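Local coordinates for BIFUNCTIONAL PROTEIN Proline utilization A (PutA) (Corynebacterium freiburgense, PDB 5UX5), which catalyses the two-step oxidation of proline to glutamate, joining an FAD-dependent proline dehydrogenase and an NAD-dependent aldehyde dehydrogenase in a single chain, at residues Arg950-Val955 / Asn967-Arg972. Numbering follows the deposited sequence.
Sequences RTEFGV and NVFRYR
F969 is the first residue of strand 967-972 to meet 950-955, and its ring lies near the carboxylate of E952, with CE2 of F969 4.3 Å from OE2 of E952. The Y971 hydroxyl sits at this ring's edge, in its plane. The F969 backbone pairs with Q957, just beyond the turn, while V968, R970 and R972 bond through their main chains to strand 1056-1064.

At R970 the contact is mainly through the backbone, its CA 4.2 Å from the carbonyl O of V955. The side chain leads away from the helix end, its guanidinium held by Q1059 and by a salt bridge to E956.

Y971 carries most of the contact. With CG anti to the carbonyl carbon, its ring reaches the last turn of helix 936-953. F953 meets it edge-on in a T-shaped stack, planes at 88° and centroids 4.8 Å apart; CD1 of F953 sits over the centre of the tyrosine face, 3.6 Å from CZ of Y971. The other neighbour is E952, whose CG, anti to the backbone N (chi1 -175°), comes 3.3 Å from OH of Y971; a bend at chi2 then turns the carboxylate to the phenol. OE2 of E952 accepts from OH of Y971 at 2.9 Å through its anti lone pair, with carboxylate and ring planes 57° apart. N905 also hydrogen-bonds this hydroxyl, and F953 packs further against L1052, L1053 and L1056.

The contact thus ties the end of helix 936-953 to strand 965-980 within the C-terminal region. Its chemistry is mixed: an aromatic stack lies beside a buried phenol-carboxylate bond, E952 and N905 together grip the tyrosine hydroxyl, and a long, weak ion pair with R1049 may partly offset the charge of E952.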
ATOM      1  N   ARG A 950     -23.211  -5.578  22.831  1.00 32.34           N
ATOM      2  CA  ARG A 950     -23.745  -4.370  22.203  1.00 27.60           C
ATOM      3  C   ARG A 950     -22.661  -3.340  21.913  1.00 33.19           C
ATOM      4  O   ARG A 950     -22.743  -2.608  20.919  1.00 26.66           O
ATOM      5  CB  ARG A 950     -24.811  -3.728  23.077  1.00 28.56           C
ATOM      6  CG  ARG A 950     -26.058  -4.531  23.264  1.00 33.97           C
ATOM      7  CD  ARG A 950     -27.030  -3.746  24.081  1.00 30.73           C
ATOM      8  NE  ARG A 950     -28.150  -4.574  24.476  1.00 35.44           N
ATOM      9  CZ  ARG A 950     -29.188  -4.138  25.180  1.00 39.34           C
ATOM     10  NH1 ARG A 950     -29.259  -2.874  25.553  1.00 43.97           N
ATOM     11  NH2 ARG A 950     -30.157  -4.968  25.509  1.00 34.17           N
ATOM     12  N   THR A 951     -21.663  -3.234  22.792  1.00 33.09           N
ATOM     13  CA  THR A 951     -20.680  -2.163  22.696  1.00 29.76           C
ATOM     14  C   THR A 951     -19.616  -2.461  21.651  1.00 39.39           C
ATOM     15  O   THR A 951     -19.284  -1.598  20.829  1.00 44.46           O
ATOM     16  CB  THR A 951     -20.011  -1.962  24.051  1.00 31.69           C
ATOM     17  OG1 THR A 951     -20.940  -1.331  24.948  1.00 38.24           O
ATOM     18  CG2 THR A 951     -18.775  -1.070  23.884  1.00 41.73           C
ATOM     19  N   GLU A 952     -19.103  -3.692  21.658  1.00 36.68           N
ATOM     20  CA  GLU A 952     -17.905  -4.076  20.933  1.00 28.89           C
ATOM     21  C   GLU A 952     -18.125  -5.321  20.061  1.00 33.84           C
ATOM     22  O   GLU A 952     -18.103  -5.237  18.822  1.00 29.38           O
ATOM     23  CB  GLU A 952     -16.774  -4.308  21.948  1.00 31.00           C
ATOM     24  CG  GLU A 952     -15.395  -4.619  21.336  1.00 39.55           C
ATOM     25  CD  GLU A 952     -14.701  -3.369  20.855  1.00 49.09           C
ATOM     26  OE1 GLU A 952     -15.365  -2.305  20.830  1.00 59.47           O
ATOM     27  OE2 GLU A 952     -13.511  -3.437  20.481  1.00 47.35           O
ATOM     28  N   PHE A 953     -18.398  -6.473  20.694  1.00 32.05           N
ATOM     29  CA  PHE A 953     -18.171  -7.754  20.024  1.00 27.91           C
ATOM     30  C   PHE A 953     -19.140  -8.018  18.876  1.00 30.02           C
ATOM     31  O   PHE A 953     -18.791  -8.733  17.938  1.00 44.28           O
ATOM     32  CB  PHE A 953     -18.218  -8.885  21.051  1.00 25.38           C
ATOM     33  CG  PHE A 953     -17.188  -8.748  22.136  1.00 25.07           C
ATOM     34  CD1 PHE A 953     -15.856  -8.524  21.806  1.00 28.32           C
ATOM     35  CD2 PHE A 953     -17.542  -8.837  23.475  1.00 23.81           C
ATOM     36  CE1 PHE A 953     -14.902  -8.385  22.784  1.00 27.96           C
ATOM     37  CE2 PHE A 953     -16.603  -8.708  24.467  1.00 23.32           C
ATOM     38  CZ  PHE A 953     -15.279  -8.479  24.130  1.00 30.39           C
ATOM     39  N   GLY A 954     -20.354  -7.506  18.944  1.00 25.33           N
ATOM     40  CA  GLY A 954     -21.341  -7.689  17.915  1.00 26.13           C
ATOM     41  C   GLY A 954     -21.287  -6.672  16.811  1.00 25.95           C
ATOM     42  O   GLY A 954     -22.171  -6.662  15.952  1.00 33.33           O
ATOM     43  N   VAL A 955     -20.311  -5.777  16.826  1.00 30.35           N
ATOM     44  CA  VAL A 955     -20.220  -4.698  15.848  1.00 26.02           C
ATOM     45  C   VAL A 955     -19.046  -4.934  14.904  1.00 28.62           C
ATOM     46  O   VAL A 955     -17.952  -5.327  15.329  1.00 30.10           O
ATOM     47  CB  VAL A 955     -20.072  -3.324  16.521  1.00 26.27           C
ATOM     48  CG1 VAL A 955     -20.148  -2.255  15.469  1.00 28.03           C
ATOM     49  CG2 VAL A 955     -21.144  -3.126  17.598  1.00 25.34           C
ATOM     50  N   ASN A 967     -12.125  -0.522   5.995  1.00 27.63           N
ATOM     51  CA  ASN A 967     -11.236  -1.247   6.901  1.00 28.81           C
ATOM     52  C   ASN A 967     -11.999  -1.612   8.175  1.00 34.00           C
ATOM     53  O   ASN A 967     -12.176  -0.766   9.060  1.00 40.27           O
ATOM     54  CB  ASN A 967      -9.975  -0.431   7.177  1.00 21.13           C
ATOM     55  CG  ASN A 967      -9.087  -0.301   5.921  1.00 29.40           C
ATOM     56  OD1 ASN A 967      -8.483  -1.282   5.486  1.00 30.20           O
ATOM     57  ND2 ASN A 967      -8.990   0.907   5.364  1.00 32.25           N
ATOM     58  N   VAL A 968     -12.404  -2.888   8.276  1.00 30.20           N
ATOM     59  CA  VAL A 968     -13.329  -3.394   9.297  1.00 27.73           C
ATOM     60  C   VAL A 968     -12.593  -4.212  10.358  1.00 27.17           C
ATOM     61  O   VAL A 968     -11.728  -5.037  10.045  1.00 33.85           O
ATOM     62  CB  VAL A 968     -14.439  -4.231   8.627  1.00 23.26           C
ATOM     63  CG1 VAL A 968     -15.227  -4.996   9.623  1.00 22.60           C
ATOM     64  CG2 VAL A 968     -15.364  -3.309   7.849  1.00 22.61           C
ATOM     65  N   PHE A 969     -12.962  -3.995  11.622  1.00 27.33           N
ATOM     66  CA  PHE A 969     -12.433  -4.744  12.759  1.00 24.54           C
ATOM     67  C   PHE A 969     -13.603  -5.467  13.408  1.00 30.66           C
ATOM     68  O   PHE A 969     -14.542  -4.826  13.891  1.00 41.49           O
ATOM     69  CB  PHE A 969     -11.753  -3.823  13.769  1.00 20.45           C
ATOM     70  CG  PHE A 969     -11.182  -4.543  14.944  1.00 25.41           C
ATOM     71  CD1 PHE A 969      -9.970  -5.200  14.841  1.00 21.46           C
ATOM     72  CD2 PHE A 969     -11.868  -4.588  16.160  1.00 23.39           C
ATOM     73  CE1 PHE A 969      -9.452  -5.892  15.926  1.00 20.63           C
ATOM     74  CE2 PHE A 969     -11.355  -5.282  17.247  1.00 21.42           C
ATOM     75  CZ  PHE A 969     -10.154  -5.944  17.130  1.00 20.16           C
ATOM     76  N   ARG A 970     -13.561  -6.793  13.406  1.00 21.74           N
ATOM     77  CA  ARG A 970     -14.692  -7.560  13.871  1.00 22.40           C
ATOM     78  C   ARG A 970     -14.204  -8.781  14.625  1.00 33.95           C
ATOM     79  O   ARG A 970     -13.041  -9.194  14.521  1.00 25.07           O
ATOM     80  CB  ARG A 970     -15.633  -7.980  12.719  1.00 23.13           C
ATOM     81  CG  ARG A 970     -15.042  -8.916  11.699  1.00 26.35           C
ATOM     82  CD  ARG A 970     -16.031  -9.209  10.570  1.00 27.42           C
ATOM     83  NE  ARG A 970     -15.577 -10.299   9.710  1.00 27.12           N
ATOM     84  CZ  ARG A 970     -16.347 -10.931   8.827  1.00 33.00           C
ATOM     85  NH1 ARG A 970     -17.626 -10.600   8.703  1.00 31.31           N
ATOM     86  NH2 ARG A 970     -15.845 -11.902   8.074  1.00 25.84           N
ATOM     87  N   TYR A 971     -15.137  -9.372  15.372  1.00 29.44           N
ATOM     88  CA  TYR A 971     -14.865 -10.580  16.121  1.00 24.29           C
ATOM     89  C   TYR A 971     -15.575 -11.751  15.461  1.00 27.57           C
ATOM     90  O   TYR A 971     -16.743 -11.636  15.088  1.00 30.98           O
ATOM     91  CB  TYR A 971     -15.310 -10.402  17.569  1.00 26.51           C
ATOM     92  CG  TYR A 971     -14.601  -9.273  18.292  1.00 25.24           C
ATOM     93  CD1 TYR A 971     -15.043  -7.962  18.179  1.00 29.40           C
ATOM     94  CD2 TYR A 971     -13.444  -9.516  19.053  1.00 23.63           C
ATOM     95  CE1 TYR A 971     -14.395  -6.920  18.851  1.00 28.38           C
ATOM     96  CE2 TYR A 971     -12.781  -8.479  19.715  1.00 25.39           C
ATOM     97  CZ  TYR A 971     -13.270  -7.189  19.605  1.00 30.46           C
ATOM     98  OH  TYR A 971     -12.651  -6.165  20.258  1.00 29.36           O
ATOM     99  N   ARG A 972     -14.867 -12.862  15.288  1.00 26.95           N
ATOM    100  CA  ARG A 972     -15.439 -14.112  14.759  1.00 30.64           C
ATOM    101  C   ARG A 972     -15.522 -15.165  15.860  1.00 29.27           C
ATOM    102  O   ARG A 972     -14.665 -15.207  16.750  1.00 30.93           O
ATOM    103  CB  ARG A 972     -14.614 -14.713  13.610  1.00 35.00           C
ATOM    104  CG  ARG A 972     -14.352 -13.792  12.467  1.00 30.34           C
ATOM    105  CD  ARG A 972     -15.657 -13.370  11.867  1.00 31.05           C
ATOM    106  NE  ARG A 972     -16.213 -14.369  10.977  1.00 26.57           N
ATOM    107  CZ  ARG A 972     -17.412 -14.255  10.423  1.00 28.91           C
ATOM    108  NH1 ARG A 972     -18.136 -13.181  10.702  1.00 29.31           N
ATOM    109  NH2 ARG A 972     -17.866 -15.187   9.583  1.00 28.42           N
TER